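Local coordinates for protein phosphoribulokinase 1 (Rhodobacter sphaeroides, PDB 1A7J) that catalyses the ATP-dependent phosphorylation of D-ribulose 5-phosphate to D-ribulose 1,5-bisphosphate, a step of the Calvin cycle, at residues Val154-Ile158 with Asn159-Ile163; Gln164-His167 with Arg168-Thr172. One frame throughout, in Å; residues are numbered along the deposited sequence.

Interaction 1: Val154-Ile158 with Asn159-Ile163; sequences VVPVI and NLEWI
Ile158 and Trp162 sit one turn apart on the same helix and run alongside each other in one direction. The CG2 branch of Ile158 rests over one face of the indole. It is 3.8 Å from Trp162 CE2 and lies nearer the edge of the ring system than its centre. With CG2 anti to the backbone N, the branch is carried along the helix toward the indole. The ring of Phe218 meets the indole, and Ile184 and Met188 of helix 180-195 touch the same side chain. Cutting Trp162 back to an alanine is likely to open a gap toward helix 180-195 and leave Ile158 CG2 without the ring face it rests on.

Two further apolar contacts join the strand end and the N-cap residue to the helix. Pro156 CB touches Leu160 CD2 at 3.7 Å, and Val157 CG2 reaches Leu160 CB at 4.0 Å. Leu160 is buried and also packs on Arg208 and Pro210 of strand 204-210.

The backbone bonds start the helix. Val157 is the N-cap residue, and its carbonyl O receives Glu161 N at 3.2 Å. Leu160 N makes a weak bond to the same oxygen. Ile158 O takes Trp162 N at 3.2 Å.

The polar end of Glu161 turns away from the strand. Its chain bends at chi2 (-95°), and OE1 forms a salt bridge with Arg187 of the catalytic site. The arrangement is a strand-to-helix junction of the P-loop kinase fold, where the parallel strand 150-156 passes into helix 158-168.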
loop_
_atom_site.group_PDB
_atom_site.type_symbol
_atom_site.label_atom_id
_atom_site.label_comp_id
_atom_site.label_asym_id
_atom_site.label_seq_id
_atom_site.Cartn_x
_atom_site.Cartn_y
_atom_site.Cartn_z
ATOM N N VAL A 154 1.174 -1.765 5.159
ATOM C CA VAL A 154 2.553 -2.167 5.086
ATOM C C VAL A 154 3.396 -0.923 4.908
ATOM O O VAL A 154 3.349 -0.289 3.865
ATOM C CB VAL A 154 2.774 -3.114 3.922
ATOM C CG1 VAL A 154 4.109 -3.807 4.089
ATOM C CG2 VAL A 154 1.644 -4.139 3.868
ATOM N N VAL A 155 4.113 -0.546 5.954
ATOM C CA VAL A 155 4.726 0.771 6.067
ATOM C C VAL A 155 6.181 0.603 6.526
ATOM O O VAL A 155 6.434 -0.149 7.453
ATOM C CB VAL A 155 4.011 1.608 7.150
ATOM C CG1 VAL A 155 3.784 2.983 6.662
ATOM C CG2 VAL A 155 2.714 0.979 7.535
ATOM N N PRO A 156 7.136 1.375 5.962
ATOM C CA PRO A 156 8.475 1.483 6.563
ATOM C C PRO A 156 8.642 2.657 7.520
ATOM O O PRO A 156 7.880 3.624 7.438
ATOM C CB PRO A 156 9.388 1.646 5.353
ATOM C CG PRO A 156 8.520 2.285 4.325
ATOM C CD PRO A 156 7.170 1.680 4.516
ATOM N N VAL A 157 9.643 2.599 8.407
ATOM C CA VAL A 157 9.912 3.749 9.255
ATOM C C VAL A 157 10.403 4.863 8.361
ATOM O O VAL A 157 11.058 4.597 7.368
ATOM C CB VAL A 157 10.942 3.458 10.335
ATOM C CG1 VAL A 157 10.359 2.535 11.325
ATOM C CG2 VAL A 157 12.167 2.880 9.747
ATOM N N ILE A 158 10.024 6.095 8.674
ATOM C CA ILE A 158 10.212 7.218 7.768
ATOM C C ILE A 158 11.607 7.251 7.185
ATOM O O ILE A 158 11.757 7.137 5.980
ATOM C CB ILE A 158 9.899 8.539 8.474
ATOM C CG1 ILE A 158 8.420 8.575 8.889
ATOM C CG2 ILE A 158 10.187 9.687 7.546
ATOM C CD1 ILE A 158 8.067 9.680 9.811
ATOM N N ASN A 159 12.608 7.115 8.047
ATOM C CA ASN A 159 13.994 6.977 7.623
ATOM C C ASN A 159 14.148 6.050 6.438
ATOM O O ASN A 159 14.915 6.335 5.555
ATOM C CB ASN A 159 14.854 6.403 8.734
ATOM C CG ASN A 159 14.994 7.313 9.880
ATOM O OD1 ASN A 159 14.150 7.345 10.753
ATOM N ND2 ASN A 159 16.148 7.929 9.989
ATOM N N LEU A 160 13.523 4.883 6.475
ATOM C CA LEU A 160 13.653 3.912 5.381
ATOM C C LEU A 160 12.809 4.227 4.122
ATOM O O LEU A 160 13.173 3.813 3.019
ATOM C CB LEU A 160 13.343 2.499 5.902
ATOM C CG LEU A 160 13.299 1.256 5.003
ATOM C CD1 LEU A 160 14.685 0.906 4.512
ATOM C CD2 LEU A 160 12.703 0.083 5.787
ATOM N N GLU A 161 11.745 5.025 4.255
ATOM C CA GLU A 161 10.969 5.439 3.089
ATOM C C GLU A 161 11.825 6.365 2.250
ATOM O O GLU A 161 12.010 6.106 1.069
ATOM C CB GLU A 161 9.677 6.142 3.512
ATOM C CG GLU A 161 8.562 6.140 2.444
ATOM C CD GLU A 161 8.556 7.408 1.585
ATOM O OE1 GLU A 161 8.684 8.523 2.151
ATOM O OE2 GLU A 161 8.448 7.292 0.343
ATOM N N TRP A 162 12.505 7.315 2.895
ATOM C CA TRP A 162 13.406 8.228 2.196
ATOM C C TRP A 162 14.518 7.497 1.448
ATOM O O TRP A 162 14.823 7.853 0.332
ATOM C CB TRP A 162 14.057 9.197 3.160
ATOM C CG TRP A 162 13.127 10.035 3.920
ATOM C CD1 TRP A 162 11.774 10.133 3.753
ATOM C CD2 TRP A 162 13.490 11.024 4.864
ATOM N NE1 TRP A 162 11.278 11.163 4.520
ATOM C CE2 TRP A 162 12.309 11.730 5.207
ATOM C CE3 TRP A 162 14.707 11.415 5.420
ATOM C CZ2 TRP A 162 12.317 12.805 6.078
ATOM C CZ3 TRP A 162 14.718 12.489 6.280
ATOM C CH2 TRP A 162 13.524 13.180 6.606
ATOM N N ILE A 163 15.217 6.588 2.109
ATOM C CA ILE A 163 16.242 5.800 1.448
ATOM C C ILE A 163 15.615 5.085 0.282
ATOM O O ILE A 163 16.206 5.002 -0.778
ATOM C CB ILE A 163 16.815 4.722 2.385
ATOM C CG1 ILE A 163 17.600 5.392 3.512
ATOM C CG2 ILE A 163 17.719 3.738 1.615
ATOM C CD1 ILE A 163 17.478 4.701 4.886
#

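Interaction 2: Gln164-His167 with Arg168-Thr172; sequences QKIH and RDRAT. With SO4 (sulfate ion), chain B.
Lys165 NZ meets Asp169 OD1 in a salt bridge of 3.1 Å at the C-terminal end of helix 158-168, in the P-loop kinase fold. Both residues belong to the catalytic site. NZ approaches OD1 over the carboxylate, 44° off its plane. The aliphatic part of the lysine takes part too, with CE 3.4 Å from Asp169 OD2. Lys165 starts away from the following segment, but its bend at chi2 (70°) and otherwise extended chain bring the amine across to the aspartate. NZ also makes a weak hydrogen bond of 3.4 Å to O4 of a sulfate ion, likely carried over from the crystallisation solution. His69 holds the same sulfate.

The next shell is the last turn of the helix. Asp169 N gives weak bonds to both Lys165 O and Ile166 O, so a weak backbone bond also links the aspartate to Lys165, its salt-bridge partner. Val183 of helix 180-195 touches both side chains of the pair, and Arg187 touches Lys165. Arg168 N bonds weakly to Gln164 O. The guanidinium of Arg168 lies with one face toward that same oxygen, and NE is 3.8 Å from it.

Farther along, the chain leaves the helix. Arg170 N makes a weak bond to His167 O, and Ala171 CB packs against that oxygen at 3.7 Å. His167 NE2 is hydrogen-bonded to Arg221 O. The His167 ring and the Arg170 guanidinium are almost perpendicular, 89° apart, and His167 CE1 approaches Arg170 NH2 to 3.8 Å.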
loop_
_atom_site.group_PDB
_atom_site.type_symbol
_atom_site.label_atom_id
_atom_site.label_comp_id
_atom_site.label_asym_id
_atom_site.label_seq_id
_atom_site.Cartn_x
_atom_site.Cartn_y
_atom_site.Cartn_z
ATOM N N GLN A 164 14.450 4.496 0.504
ATOM C CA GLN A 164 13.770 3.776 -0.562
ATOM C C GLN A 164 13.463 4.723 -1.712
ATOM O O GLN A 164 13.575 4.352 -2.872
ATOM C CB GLN A 164 12.476 3.112 -0.055
ATOM C CG GLN A 164 12.665 1.641 0.318
ATOM C CD GLN A 164 11.440 0.971 0.941
ATOM O OE1 GLN A 164 10.344 1.533 0.968
ATOM N NE2 GLN A 164 11.616 -0.272 1.389
ATOM N N LYS A 165 13.218 5.986 -1.392
ATOM C CA LYS A 165 12.793 6.944 -2.394
ATOM C C LYS A 165 13.993 7.563 -3.101
ATOM O O LYS A 165 13.996 7.694 -4.318
ATOM C CB LYS A 165 11.948 8.029 -1.742
ATOM C CG LYS A 165 11.781 9.239 -2.590
ATOM C CD LYS A 165 10.899 8.937 -3.771
ATOM C CE LYS A 165 10.723 10.173 -4.647
ATOM N NZ LYS A 165 10.047 9.880 -5.957
ATOM N N ILE A 166 15.022 7.906 -2.330
ATOM C CA ILE A 166 16.230 8.552 -2.837
ATOM C C ILE A 166 16.877 7.602 -3.818
ATOM O O ILE A 166 17.387 8.026 -4.856
ATOM C CB ILE A 166 17.223 8.864 -1.699
ATOM C CG1 ILE A 166 16.794 10.105 -0.934
ATOM C CG2 ILE A 166 18.566 9.148 -2.237
ATOM C CD1 ILE A 166 16.986 9.955 0.507
ATOM N N HIS A 167 16.682 6.311 -3.592
ATOM C CA HIS A 167 17.177 5.334 -4.534
ATOM C C HIS A 167 16.394 5.233 -5.836
ATOM O O HIS A 167 17.007 5.115 -6.892
ATOM C CB HIS A 167 17.322 3.977 -3.870
ATOM C CG HIS A 167 18.663 3.776 -3.247
ATOM N ND1 HIS A 167 19.178 4.661 -2.322
ATOM C CD2 HIS A 167 19.665 2.910 -3.538
ATOM C CE1 HIS A 167 20.444 4.355 -2.082
ATOM N NE2 HIS A 167 20.763 3.295 -2.804
ATOM N N ARG A 168 15.074 5.420 -5.797
ATOM C CA ARG A 168 14.283 5.440 -7.031
ATOM C C ARG A 168 14.609 6.691 -7.847
ATOM O O ARG A 168 14.307 6.751 -9.038
ATOM C CB ARG A 168 12.777 5.445 -6.745
ATOM C CG ARG A 168 12.182 4.170 -6.167
ATOM C CD ARG A 168 10.709 4.405 -5.746
ATOM N NE ARG A 168 10.294 3.594 -4.589
ATOM C CZ ARG A 168 9.364 3.944 -3.693
ATOM N NH1 ARG A 168 8.914 5.195 -3.626
ATOM N NH2 ARG A 168 8.964 3.062 -2.781
ATOM N N ASP A 169 15.088 7.735 -7.171
ATOM C CA ASP A 169 15.295 9.040 -7.800
ATOM C C ASP A 169 16.753 9.292 -8.146
ATOM O O ASP A 169 17.114 10.381 -8.601
ATOM C CB ASP A 169 14.789 10.175 -6.895
ATOM C CG ASP A 169 13.332 10.552 -7.162
ATOM O OD1 ASP A 169 12.599 9.747 -7.781
ATOM O OD2 ASP A 169 12.918 11.654 -6.734
ATOM N N ARG A 170 17.610 8.326 -7.856
ATOM C CA ARG A 170 18.969 8.412 -8.357
ATOM C C ARG A 170 19.153 7.426 -9.495
ATOM O O ARG A 170 20.282 7.141 -9.925
ATOM C CB ARG A 170 19.970 8.121 -7.245
ATOM C CG ARG A 170 21.377 8.692 -7.556
ATOM C CD ARG A 170 21.928 9.347 -6.303
ATOM N NE ARG A 170 21.779 8.399 -5.180
ATOM C CZ ARG A 170 22.745 8.182 -4.280
ATOM N NH1 ARG A 170 23.948 8.774 -4.435
ATOM N NH2 ARG A 170 22.518 7.381 -3.222
ATOM N N ALA A 171 18.027 6.917 -9.979
ATOM C CA ALA A 171 17.998 5.922 -11.043
ATOM C C ALA A 171 17.087 6.369 -12.201
ATOM O O ALA A 171 16.589 5.542 -12.981
ATOM C CB ALA A 171 17.523 4.597 -10.472
ATOM N N THR A 172 16.835 7.680 -12.259
ATOM C CA THR A 172 15.956 8.286 -13.254
ATOM C C THR A 172 15.886 9.784 -12.983
ATOM O O THR A 172 15.029 10.279 -12.246
ATOM C CB THR A 172 14.564 7.662 -13.185
HETATM S S SO4 B . 6.749 12.133 -6.152
HETATM O O1 SO4 B . 5.825 13.228 -6.245
HETATM O O2 SO4 B . 6.268 11.169 -5.199
HETATM O O3 SO4 B . 6.871 11.518 -7.438
HETATM O O4 SO4 B . 8.017 12.619 -5.742
#

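In the fold
Interactions 1 and 2 follow one another along helix 158-168. Interaction 1 starts the helix at the end of strand 150-156; interaction 2 ends it and leads into the loop before helix 180-195. Their centres lie about 13 Å apart. They touch where Pro156 CG packs at 3.9 Å from Gln164 OE1. Both border the active site. Interaction 2 supplies two of its four residues, while in interaction 1 the side chain of Glu161 is about 3 Å from that of Arg187, a third catalytic residue. The predicted ATP site is also near: the side chains of Pro156 and Ser13 are about 6 Å apart, those of Gln164 and Thr18 about 4 Å.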